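Local atomic coordinates of ABC transporter substrate-binding protein (PDB entry 4I1D), a protein that probably captures small solutes, perhaps polyamines such as putrescine and spermidine, in the periplasm and delivers them to an ABC transporter. Residues T48-G53 and Q73-K78; C67-E72 and A310-E315; T146-L151 and A304-P309. One frame throughout, in Å; residues are numbered along the deposited sequence.

Contact 1: T48-G53 and Q73-K78; sequences TQVGSG and QGLIEK. With SO4 (sulfate ion), chain B; SO4 (sulfate ion), chain I.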
ATOM      1  N   THR A  48      25.133  -3.490  13.198  1.00 63.04           N
ATOM      2  CA  THR A  48      24.321  -4.299  14.088  1.00 63.87           C
ATOM      3  C   THR A  48      25.219  -5.019  15.084  1.00 55.85           C
ATOM      4  O   THR A  48      24.946  -5.035  16.286  1.00 53.00           O
ATOM      5  CB  THR A  48      23.488  -5.316  13.306  1.00 64.08           C
ATOM      6  OG1 THR A  48      22.521  -4.618  12.513  1.00 65.51           O
ATOM      7  CG2 THR A  48      22.772  -6.260  14.257  1.00 60.26           C
ATOM      8  N   GLN A  49      26.301  -5.591  14.572  1.00 53.69           N
ATOM      9  CA  GLN A  49      27.237  -6.353  15.394  1.00 57.66           C
ATOM     10  C   GLN A  49      27.857  -5.483  16.479  1.00 57.96           C
ATOM     11  O   GLN A  49      27.826  -5.829  17.663  1.00 57.31           O
ATOM     12  CB  GLN A  49      28.341  -6.970  14.530  1.00 48.82           C
ATOM     13  CG  GLN A  49      27.880  -8.113  13.635  1.00 49.29           C
ATOM     14  CD  GLN A  49      29.042  -8.970  13.164  1.00 50.24           C
ATOM     15  OE1 GLN A  49      30.096  -9.001  13.796  1.00 54.32           O
ATOM     16  NE2 GLN A  49      28.853  -9.676  12.052  1.00 49.75           N
ATOM     17  N   VAL A  50      28.412  -4.348  16.072  1.00 52.51           N
ATOM     18  CA  VAL A  50      29.080  -3.460  17.016  1.00 47.61           C
ATOM     19  C   VAL A  50      28.070  -2.853  17.987  1.00 49.34           C
ATOM     20  O   VAL A  50      28.346  -2.718  19.175  1.00 52.13           O
ATOM     21  CB  VAL A  50      29.885  -2.386  16.287  1.00 48.27           C
ATOM     22  CG1 VAL A  50      30.363  -1.309  17.258  1.00 50.48           C
ATOM     23  CG2 VAL A  50      31.058  -3.038  15.544  1.00 45.20           C
ATOM     24  N   GLY A  51      26.887  -2.523  17.486  1.00 52.40           N
ATOM     25  CA  GLY A  51      25.844  -1.961  18.325  1.00 51.87           C
ATOM     26  C   GLY A  51      25.444  -2.885  19.462  1.00 54.29           C
ATOM     27  O   GLY A  51      24.951  -2.431  20.496  1.00 52.87           O
ATOM     28  N   SER A  52      25.662  -4.186  19.272  1.00 58.14           N
ATOM     29  CA  SER A  52      25.286  -5.191  20.267  1.00 57.15           C
ATOM     30  C   SER A  52      26.342  -5.315  21.365  1.00 61.26           C
ATOM     31  O   SER A  52      26.079  -5.875  22.431  1.00 64.99           O
ATOM     32  CB  SER A  52      25.088  -6.557  19.603  1.00 56.32           C
ATOM     33  OG  SER A  52      26.338  -7.089  19.168  1.00 47.02           O
ATOM     34  N   GLY A  53      27.536  -4.795  21.102  1.00 63.04           N
ATOM     35  CA  GLY A  53      28.646  -4.939  22.027  1.00 65.51           C
ATOM     36  C   GLY A  53      29.343  -6.293  21.924  1.00 63.90           C
ATOM     37  O   GLY A  53      30.442  -6.470  22.451  1.00 65.76           O
ATOM     38  N   GLN A  73      32.187   6.994  13.067  1.00 74.38           N
ATOM     39  CA  GLN A  73      30.960   6.687  13.797  1.00 75.31           C
ATOM     40  C   GLN A  73      31.197   5.774  15.009  1.00 76.35           C
ATOM     41  O   GLN A  73      30.249   5.286  15.628  1.00 78.94           O
ATOM     42  CB  GLN A  73      29.912   6.084  12.858  1.00 79.63           C
ATOM     43  CG  GLN A  73      29.379   7.050  11.801  1.00 84.35           C
ATOM     44  CD  GLN A  73      28.369   6.398  10.870  1.00 95.50           C
ATOM     45  OE1 GLN A  73      27.761   5.379  11.206  1.00 96.86           O
ATOM     46  NE2 GLN A  73      28.187   6.982   9.691  1.00102.53           N
ATOM     47  N   GLY A  74      32.465   5.552  15.347  1.00 73.22           N
ATOM     48  CA  GLY A  74      32.820   4.704  16.475  1.00 67.66           C
ATOM     49  C   GLY A  74      32.593   3.208  16.261  1.00 65.27           C
ATOM     50  O   GLY A  74      32.415   2.462  17.224  1.00 60.57           O
ATOM     51  N   LEU A  75      32.614   2.759  15.008  1.00 56.64           N
ATOM     52  CA  LEU A  75      32.294   1.365  14.703  1.00 53.55           C
ATOM     53  C   LEU A  75      33.525   0.488  14.538  1.00 52.65           C
ATOM     54  O   LEU A  75      33.431  -0.734  14.615  1.00 55.45           O
ATOM     55  CB  LEU A  75      31.438   1.263  13.443  1.00 48.24           C
ATOM     56  CG  LEU A  75      30.018   1.817  13.497  1.00 52.64           C
ATOM     57  CD1 LEU A  75      29.535   2.117  12.079  1.00 51.24           C
ATOM     58  CD2 LEU A  75      29.081   0.859  14.204  1.00 53.55           C
ATOM     59  N   ILE A  76      34.673   1.106  14.297  1.00 55.26           N
ATOM     60  CA  ILE A  76      35.915   0.349  14.185  1.00 57.79           C
ATOM     61  C   ILE A  76      37.009   0.960  15.058  1.00 60.58           C
ATOM     62  O   ILE A  76      36.946   2.137  15.423  1.00 61.86           O
ATOM     63  CB  ILE A  76      36.393   0.226  12.717  1.00 54.71           C
ATOM     64  CG1 ILE A  76      36.494   1.599  12.066  1.00 57.89           C
ATOM     65  CG2 ILE A  76      35.440  -0.658  11.904  1.00 50.44           C
ATOM     66  CD1 ILE A  76      37.088   1.553  10.665  1.00 60.96           C
ATOM     67  N   GLU A  77      38.009   0.149  15.383  1.00 52.55           N
ATOM     68  CA  GLU A  77      39.029   0.540  16.350  1.00 58.72           C
ATOM     69  C   GLU A  77      39.975   1.598  15.812  1.00 59.06           C
ATOM     70  O   GLU A  77      40.372   1.556  14.647  1.00 55.81           O
ATOM     71  CB  GLU A  77      39.841  -0.684  16.801  1.00 63.08           C
ATOM     72  CG  GLU A  77      39.063  -1.709  17.618  1.00 69.45           C
ATOM     73  CD  GLU A  77      38.976  -1.348  19.087  1.00 75.89           C
ATOM     74  OE1 GLU A  77      39.708  -0.431  19.517  1.00 77.54           O
ATOM     75  OE2 GLU A  77      38.175  -1.983  19.814  1.00 78.76           O
ATOM     76  N   LYS A  78      40.328   2.552  16.668  1.00 57.74           N
ATOM     77  CA  LYS A  78      41.442   3.438  16.385  1.00 62.35           C
ATOM     78  C   LYS A  78      42.687   2.573  16.485  1.00 63.33           C
ATOM     79  O   LYS A  78      42.932   1.961  17.515  1.00 67.27           O
ATOM     80  CB  LYS A  78      41.496   4.565  17.412  1.00 71.55           C
ATOM     81  CG  LYS A  78      41.657   5.962  16.811  1.00 85.70           C
ATOM     82  CD  LYS A  78      41.278   7.033  17.833  1.00 95.35           C
ATOM     83  CE  LYS A  78      39.908   6.732  18.453  1.00100.94           C
ATOM     84  NZ  LYS A  78      39.596   7.570  19.654  1.00106.39           N
TER
HETATM   85  S   SO4 B 406      21.487  -7.344   9.588  0.94135.00           S
HETATM   86  O1  SO4 B 406      22.710  -7.238  10.380  0.94130.91           O
HETATM   87  O2  SO4 B 406      20.328  -7.035  10.426  0.94132.94           O
HETATM   88  O3  SO4 B 406      21.539  -6.400   8.474  0.94133.62           O
HETATM   89  O4  SO4 B 406      21.370  -8.701   9.059  0.94137.07           O
HETATM   90  S   SO4 I 405      25.178   5.645   6.859  0.96139.02           S
HETATM   91  O1  SO4 I 405      24.828   4.252   6.587  0.96138.13           O
HETATM   92  O2  SO4 I 405      25.200   5.884   8.302  0.96136.66           O
HETATM   93  O3  SO4 I 405      26.499   5.927   6.295  0.96137.21           O
HETATM   94  O4  SO4 I 405      24.178   6.513   6.242  0.96136.69           O
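Val-50 and Leu-75 illustrate how one apolar pair can seat a loop against helix 43-51: their side chains cross obliquely, and only one branch of the leucine takes part. That branch is CD2, which lies 3.9 Å from Val-50 CB and 4.0 Å from Val-50 CG1, so it lies against the CB-CG1 side of the valine. The valine itself points at the loop. With CG1 opposite the backbone N (chi1 169°), its other methyl, CG2, turns toward the loop backbone and comes within 3.4 Å of Leu-75 O. Leucine and valine therefore meet at two places, methyl against the CB-CG1 side and methyl against carbonyl. The leucine starts off along a different line, and it is the far end of its side chain that closes in.

Its position is set by the turn before it. Gly-74, at positive phi, is the C-prime residue of a Schellman motif ending helix 64-72, in which Leu-75 N bonds to Gly-70 O and Gly-74 N to Gly-71 O. Away from the touching pair, Gln-73 NE2 makes a weak bond of 3.5 Å to O2 of a sulfate, probably from the crystallisation liquor.

Pro-309 of a second subunit packs on both Val-50 and Leu-75. Within the chain, Leu-75 also leans on Trp-43 and Lys-47 of helix 43-51, while Ile-76 touches Cys-234 and Glu-77 bonds through its backbone to Ile-235, which fastens the loop to strand 219-235 of the central sheet.

Contact 2: C67-E72 and A310-E315; sequences CLRGGE and AGEAAE
The guanidinium of Arg-69 is approached obliquely by two carboxylates, whose planes are turned 30° (Glu-312) and 48° (Glu-315) from its own, so neither acid forms a flat, two-pronged pair with it. Glu-315 reaches in from the opposite direction on an extended chain and offers one oxygen, OE2, to both terminal nitrogens: it lies 3.1 Å from Arg-69 NH1 and 3.1 Å from Arg-69 NH2, and both bonds are weak because the hydrogens point well off line. Glu-312 instead slides past the arginine. A bend at its chi2 (-85°) brings the carboxylate alongside, with OE1 3.3 Å from Arg-69 CD and OE2 forming a salt bridge to NH2, modelled so short that its exact length is doubtful.

The two acids are three residues apart on helix 309-321, and the arginine spans from helix 64-72 to reach both. Its NH2 also makes a weak bond to Trp-306 O. Replacing Arg-69, for instance by a leucine, would probably leave the two neighbouring carboxylates without this countercharge and loosen the tie between the helices.

Chemically, this is a partly exposed salt-bridge network in which a single cation serves two anions. The acids outnumber the base, so the arginine's charge is likely to be what makes their closeness tolerable, and solvent probably tempers the rest.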
ATOM      1  N   CYS A  67      35.761   2.616   5.763  1.00 58.58           N
ATOM      2  CA  CYS A  67      36.590   2.636   6.959  1.00 56.58           C
ATOM      3  C   CYS A  67      36.594   4.018   7.562  1.00 54.68           C
ATOM      4  O   CYS A  67      36.535   4.161   8.778  1.00 60.86           O
ATOM      5  CB  CYS A  67      38.019   2.197   6.649  1.00 58.46           C
ATOM      6  SG  CYS A  67      38.110   0.498   6.072  1.00 60.39           S
ATOM      7  N   LEU A  68      36.653   5.040   6.708  1.00 60.29           N
ATOM      8  CA  LEU A  68      36.636   6.420   7.184  1.00 58.25           C
ATOM      9  C   LEU A  68      35.299   6.734   7.846  1.00 65.62           C
ATOM     10  O   LEU A  68      35.258   7.281   8.952  1.00 65.22           O
ATOM     11  CB  LEU A  68      36.916   7.415   6.044  1.00 54.96           C
ATOM     12  CG  LEU A  68      38.099   7.117   5.110  1.00 53.26           C
ATOM     13  CD1 LEU A  68      38.281   8.233   4.078  1.00 47.73           C
ATOM     14  CD2 LEU A  68      39.378   6.919   5.891  1.00 56.62           C
ATOM     15  N   ARG A  69      34.209   6.384   7.167  1.00 72.34           N
ATOM     16  CA  ARG A  69      32.864   6.604   7.700  1.00 77.67           C
ATOM     17  C   ARG A  69      32.687   5.854   9.014  1.00 67.18           C
ATOM     18  O   ARG A  69      32.302   6.434  10.030  1.00 61.20           O
ATOM     19  CB  ARG A  69      31.797   6.147   6.698  1.00 89.83           C
ATOM     20  CG  ARG A  69      31.186   7.263   5.859  1.00100.06           C
ATOM     21  CD  ARG A  69      29.878   6.824   5.183  1.00108.42           C
ATOM     22  NE  ARG A  69      30.095   6.108   3.922  1.00110.61           N
ATOM     23  CZ  ARG A  69      30.030   6.668   2.714  1.00116.25           C
ATOM     24  NH1 ARG A  69      30.243   5.931   1.630  1.00112.51           N
ATOM     25  NH2 ARG A  69      29.751   7.964   2.582  1.00117.62           N
ATOM     26  N   GLY A  70      32.978   4.558   8.978  1.00 60.15           N
ATOM     27  CA  GLY A  70      32.900   3.710  10.151  1.00 57.63           C
ATOM     28  C   GLY A  70      33.730   4.180  11.334  1.00 59.91           C
ATOM     29  O   GLY A  70      33.252   4.186  12.475  1.00 63.58           O
ATOM     30  N   GLY A  71      34.976   4.563  11.075  1.00 53.25           N
ATOM     31  CA  GLY A  71      35.846   5.043  12.133  1.00 55.21           C
ATOM     32  C   GLY A  71      35.279   6.297  12.778  1.00 71.45           C
ATOM     33  O   GLY A  71      35.358   6.481  13.999  1.00 75.15           O
ATOM     34  N   GLU A  72      34.699   7.162  11.951  1.00 68.04           N
ATOM     35  CA  GLU A  72      34.097   8.392  12.441  1.00 77.08           C
ATOM     36  C   GLU A  72      32.868   8.109  13.323  1.00 82.31           C
ATOM     37  O   GLU A  72      32.551   8.881  14.229  1.00 80.74           O
ATOM     38  CB  GLU A  72      33.741   9.313  11.264  1.00 78.36           C
ATOM     39  CG  GLU A  72      34.953   9.730  10.427  1.00 79.89           C
ATOM     40  CD  GLU A  72      34.591  10.452   9.129  1.00 88.43           C
ATOM     41  OE1 GLU A  72      33.430  10.895   8.972  1.00 96.49           O
ATOM     42  OE2 GLU A  72      35.479  10.579   8.260  1.00 86.34           O
ATOM     43  N   ALA A 310      29.430  16.059   1.198  1.00 54.66           N
ATOM     44  CA  ALA A 310      29.167  16.195  -0.233  1.00 52.89           C
ATOM     45  C   ALA A 310      29.087  14.822  -0.912  1.00 51.45           C
ATOM     46  O   ALA A 310      28.259  14.604  -1.797  1.00 49.38           O
ATOM     47  CB  ALA A 310      30.219  17.065  -0.901  1.00 52.48           C
ATOM     48  N   GLY A 311      29.924  13.889  -0.472  1.00 51.77           N
ATOM     49  CA  GLY A 311      29.879  12.532  -0.988  1.00 51.29           C
ATOM     50  C   GLY A 311      28.554  11.862  -0.659  1.00 57.56           C
ATOM     51  O   GLY A 311      27.948  11.219  -1.522  1.00 55.13           O
ATOM     52  N   GLU A 312      28.085  12.038   0.579  1.00 50.30           N
ATOM     53  CA  GLU A 312      26.798  11.476   0.990  1.00 56.18           C
ATOM     54  C   GLU A 312      25.662  12.065   0.153  1.00 56.68           C
ATOM     55  O   GLU A 312      24.835  11.327  -0.387  1.00 59.08           O
ATOM     56  CB  GLU A 312      26.528  11.715   2.483  1.00 66.74           C
ATOM     57  CG  GLU A 312      27.730  11.479   3.412  1.00 85.66           C
ATOM     58  CD  GLU A 312      27.913  10.018   3.855  1.00 93.23           C
ATOM     59  OE1 GLU A 312      28.438   9.803   4.974  1.00 93.14           O
ATOM     60  OE2 GLU A 312      27.551   9.094   3.088  1.00 91.43           O
ATOM     61  N   ALA A 313      25.624  13.395   0.046  1.00 52.22           N
ATOM     62  CA  ALA A 313      24.617  14.074  -0.772  1.00 54.77           C
ATOM     63  C   ALA A 313      24.605  13.490  -2.183  1.00 51.87           C
ATOM     64  O   ALA A 313      23.548  13.159  -2.708  1.00 52.83           O
ATOM     65  CB  ALA A 313      24.860  15.588  -0.828  1.00 49.52           C
ATOM     66  N   ALA A 314      25.780  13.350  -2.786  1.00 46.65           N
ATOM     67  CA  ALA A 314      25.857  12.781  -4.131  1.00 53.13           C
ATOM     68  C   ALA A 314      25.215  11.391  -4.180  1.00 51.58           C
ATOM     69  O   ALA A 314      24.434  11.095  -5.088  1.00 51.15           O
ATOM     70  CB  ALA A 314      27.294  12.739  -4.634  1.00 47.92           C
ATOM     71  N   GLU A 315      25.527  10.558  -3.189  1.00 47.96           N
ATOM     72  CA  GLU A 315      24.971   9.204  -3.123  1.00 56.72           C
ATOM     73  C   GLU A 315      23.453   9.231  -3.045  1.00 58.47           C
ATOM     74  O   GLU A 315      22.790   8.476  -3.752  1.00 54.10           O
ATOM     75  CB  GLU A 315      25.549   8.404  -1.946  1.00 55.61           C
ATOM     76  CG  GLU A 315      27.015   8.056  -2.111  1.00 72.84           C
ATOM     77  CD  GLU A 315      27.537   7.127  -1.019  1.00 93.33           C
ATOM     78  OE1 GLU A 315      27.149   5.937  -1.014  1.00103.99           O
ATOM     79  OE2 GLU A 315      28.339   7.582  -0.169  1.00 94.75           O
TER

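Contact 3: T146-L151 and A304-P309; sequences TLEAAL and AWWSSP. With SO4 (sulfate ion), chain H.
Glu-148 and Trp-306 meet through a nearly straight hydrogen bond, from indole NE1 to carboxylate OE1, 2.7 Å long with an angle of 162° at the hydrogen. The oxygen uses its syn lone pair and lies close to the indole plane, although the carboxylate as a whole is turned 38° from the ring. A bend at chi2 (87°) turns the carboxylate of Glu-148 toward the indole nitrogen. The same OE1 accepts a bond from Tyr-162 OH, so this buried oxygen is gripped twice.

One turn of helix 146-153 thus faces the short helix 303-306, an arrangement consistent with the two-lobed fold of type 2 periplasmic binding proteins; residues more than 150 positions apart meet here. Leu-147 adds an apolar touch beside the polar one: its CD1 sits 3.7 Å from Trp-306 CH2, the two side chains crossing.

Trp-305 covers one face of the indole. Its CZ3 stands 3.3 Å above the Trp-306 ring plane, over the centre, so an edge meets a face. Just beyond, Ser-308 occupies the N-cap of helix 309-321, its OG bonded back to Trp-305 O at 2.6 Å and weakly to Gly-311 N.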
ATOM      1  N   THR A 146      31.312   5.856 -11.294  1.00 38.84           N
ATOM      2  CA  THR A 146      30.449   6.272 -12.398  1.00 38.79           C
ATOM      3  C   THR A 146      30.458   7.799 -12.581  1.00 42.18           C
ATOM      4  O   THR A 146      30.635   8.298 -13.704  1.00 45.28           O
ATOM      5  CB  THR A 146      29.007   5.759 -12.193  1.00 45.02           C
ATOM      6  OG1 THR A 146      29.034   4.349 -11.942  1.00 47.89           O
ATOM      7  CG2 THR A 146      28.143   6.035 -13.420  1.00 45.53           C
ATOM      8  N   LEU A 147      30.273   8.540 -11.486  1.00 43.31           N
ATOM      9  CA  LEU A 147      30.308  10.002 -11.550  1.00 40.59           C
ATOM     10  C   LEU A 147      31.650  10.465 -12.091  1.00 43.68           C
ATOM     11  O   LEU A 147      31.702  11.333 -12.957  1.00 46.45           O
ATOM     12  CB  LEU A 147      30.082  10.627 -10.178  1.00 42.03           C
ATOM     13  CG  LEU A 147      28.712  10.387  -9.552  1.00 49.63           C
ATOM     14  CD1 LEU A 147      28.529  11.305  -8.362  1.00 56.06           C
ATOM     15  CD2 LEU A 147      27.615  10.620 -10.576  1.00 43.60           C
ATOM     16  N   GLU A 148      32.740   9.899 -11.577  1.00 41.40           N
ATOM     17  CA  GLU A 148      34.072  10.278 -12.073  1.00 47.74           C
ATOM     18  C   GLU A 148      34.187  10.105 -13.593  1.00 43.37           C
ATOM     19  O   GLU A 148      34.677  10.996 -14.291  1.00 48.91           O
ATOM     20  CB  GLU A 148      35.178   9.490 -11.362  1.00 48.46           C
ATOM     21  CG  GLU A 148      35.439   9.924  -9.923  1.00 55.50           C
ATOM     22  CD  GLU A 148      34.542   9.236  -8.891  1.00 53.55           C
ATOM     23  OE1 GLU A 148      34.867   9.337  -7.686  1.00 52.81           O
ATOM     24  OE2 GLU A 148      33.527   8.602  -9.268  1.00 49.22           O
ATOM     25  N   ALA A 149      33.724   8.964 -14.101  1.00 41.39           N
ATOM     26  CA  ALA A 149      33.843   8.658 -15.524  1.00 41.76           C
ATOM     27  C   ALA A 149      33.041   9.650 -16.363  1.00 47.42           C
ATOM     28  O   ALA A 149      33.475  10.076 -17.445  1.00 48.06           O
ATOM     29  CB  ALA A 149      33.393   7.220 -15.811  1.00 39.04           C
ATOM     30  N   ALA A 150      31.867  10.015 -15.862  1.00 46.16           N
ATOM     31  CA  ALA A 150      31.033  10.982 -16.553  1.00 43.38           C
ATOM     32  C   ALA A 150      31.746  12.325 -16.641  1.00 47.48           C
ATOM     33  O   ALA A 150      31.663  13.001 -17.653  1.00 49.20           O
ATOM     34  CB  ALA A 150      29.685  11.135 -15.852  1.00 43.75           C
ATOM     35  N   LEU A 151      32.445  12.719 -15.582  1.00 54.18           N
ATOM     36  CA  LEU A 151      33.144  14.000 -15.609  1.00 54.94           C
ATOM     37  C   LEU A 151      34.331  13.964 -16.572  1.00 51.49           C
ATOM     38  O   LEU A 151      34.568  14.913 -17.325  1.00 46.67           O
ATOM     39  CB  LEU A 151      33.580  14.411 -14.208  1.00 53.87           C
ATOM     40  CG  LEU A 151      32.408  14.956 -13.386  1.00 53.25           C
ATOM     41  CD1 LEU A 151      32.615  14.745 -11.893  1.00 49.01           C
ATOM     42  CD2 LEU A 151      32.177  16.413 -13.714  1.00 45.26           C
ATOM     43  N   ALA A 304      38.268  10.573   0.961  1.00 48.32           N
ATOM     44  CA  ALA A 304      37.937  11.732   1.776  1.00 56.84           C
ATOM     45  C   ALA A 304      36.737  12.472   1.176  1.00 56.44           C
ATOM     46  O   ALA A 304      35.856  12.917   1.900  1.00 62.04           O
ATOM     47  CB  ALA A 304      39.137  12.670   1.908  1.00 59.50           C
ATOM     48  N   TRP A 305      36.694  12.598  -0.144  1.00 49.56           N
ATOM     49  CA  TRP A 305      35.541  13.263  -0.762  1.00 47.96           C
ATOM     50  C   TRP A 305      34.274  12.415  -0.631  1.00 55.61           C
ATOM     51  O   TRP A 305      33.237  12.922  -0.192  1.00 50.19           O
ATOM     52  CB  TRP A 305      35.778  13.646  -2.230  1.00 43.54           C
ATOM     53  CG  TRP A 305      34.602  14.449  -2.792  1.00 48.97           C
ATOM     54  CD1 TRP A 305      34.430  15.809  -2.738  1.00 43.78           C
ATOM     55  CD2 TRP A 305      33.434  13.926  -3.449  1.00 41.08           C
ATOM     56  NE1 TRP A 305      33.235  16.161  -3.329  1.00 51.91           N
ATOM     57  CE2 TRP A 305      32.607  15.024  -3.773  1.00 49.21           C
ATOM     58  CE3 TRP A 305      33.013  12.640  -3.797  1.00 48.35           C
ATOM     59  CZ2 TRP A 305      31.386  14.872  -4.423  1.00 54.08           C
ATOM     60  CZ3 TRP A 305      31.795  12.492  -4.452  1.00 49.88           C
ATOM     61  CH2 TRP A 305      30.999  13.603  -4.758  1.00 51.06           C
ATOM     62  N   TRP A 306      34.363  11.129  -0.986  1.00 47.24           N
ATOM     63  CA  TRP A 306      33.194  10.249  -0.948  1.00 47.48           C
ATOM     64  C   TRP A 306      32.580  10.061   0.440  1.00 55.15           C
ATOM     65  O   TRP A 306      31.371   9.848   0.566  1.00 57.37           O
ATOM     66  CB  TRP A 306      33.494   8.886  -1.584  1.00 40.29           C
ATOM     67  CG  TRP A 306      33.346   8.934  -3.052  1.00 42.86           C
ATOM     68  CD1 TRP A 306      34.341   8.899  -3.976  1.00 46.22           C
ATOM     69  CD2 TRP A 306      32.122   9.079  -3.777  1.00 44.91           C
ATOM     70  NE1 TRP A 306      33.810   8.999  -5.245  1.00 46.98           N
ATOM     71  CE2 TRP A 306      32.448   9.112  -5.147  1.00 49.98           C
ATOM     72  CE3 TRP A 306      30.777   9.181  -3.402  1.00 50.13           C
ATOM     73  CZ2 TRP A 306      31.480   9.229  -6.146  1.00 53.73           C
ATOM     74  CZ3 TRP A 306      29.815   9.305  -4.400  1.00 53.21           C
ATOM     75  CH2 TRP A 306      30.173   9.326  -5.750  1.00 53.20           C
ATOM     76  N   SER A 307      33.414  10.138   1.472  1.00 50.94           N
ATOM     77  CA  SER A 307      32.962   9.948   2.845  1.00 48.07           C
ATOM     78  C   SER A 307      32.603  11.272   3.532  1.00 51.08           C
ATOM     79  O   SER A 307      32.277  11.302   4.721  1.00 57.34           O
ATOM     80  CB  SER A 307      34.052   9.232   3.649  1.00 52.51           C
ATOM     81  OG  SER A 307      35.229  10.027   3.719  1.00 52.63           O
ATOM     82  N   SER A 308      32.679  12.368   2.789  1.00 50.91           N
ATOM     83  CA  SER A 308      32.331  13.674   3.332  1.00 49.91           C
ATOM     84  C   SER A 308      30.839  13.938   3.088  1.00 57.18           C
ATOM     85  O   SER A 308      30.197  13.208   2.335  1.00 54.34           O
ATOM     86  CB  SER A 308      33.163  14.760   2.650  1.00 54.50           C
ATOM     87  OG  SER A 308      32.692  14.994   1.327  1.00 52.70           O
ATOM     88  N   PRO A 309      30.289  14.986   3.723  1.00 53.37           N
ATOM     89  CA  PRO A 309      28.894  15.373   3.495  1.00 57.93           C
ATOM     90  C   PRO A 309      28.532  15.510   2.014  1.00 58.93           C
ATOM     91  O   PRO A 309      27.422  15.123   1.638  1.00 55.93           O
ATOM     92  CB  PRO A 309      28.801  16.735   4.197  1.00 59.64           C
ATOM     93  CG  PRO A 309      29.766  16.595   5.355  1.00 56.77           C
ATOM     94  CD  PRO A 309      30.918  15.797   4.786  1.00 58.43           C
TER
HETATM   95  S   SO4 H 404      41.744  10.289   0.029  0.95120.68           S
HETATM   96  O1  SO4 H 404      42.085   9.184  -0.868  0.95116.87           O
HETATM   97  O2  SO4 H 404      42.026   9.883   1.406  0.95117.04           O
HETATM   98  O3  SO4 H 404      42.505  11.487  -0.325  0.95115.75           O
HETATM   99  O4  SO4 H 404      40.325  10.605  -0.104  0.95126.84           O

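How the contacts relate
Contacts 1 and 2 are centred 16 Å apart and share helix 64-72: contact 2 uses its last turns, contact 1 the loop that leaves it, with Ile-76 packing back on Cys-67 and Gly-71. Their segments alternate along the chain. The centre of contact 3 lies about 11 Å from that of contact 2, and it is nested inside the loop contact 2 closes; helices 303-306 and 309-321 follow each other directly, and Ala-314 rests on Trp-305. Contacts 1 and 3, in series along the chain, have their centres about 26 Å apart and do not touch. The late helices thus join helices 64-72 and 146-153, and all three contacts touch a second subunit, linking intrachain packing to the assembly.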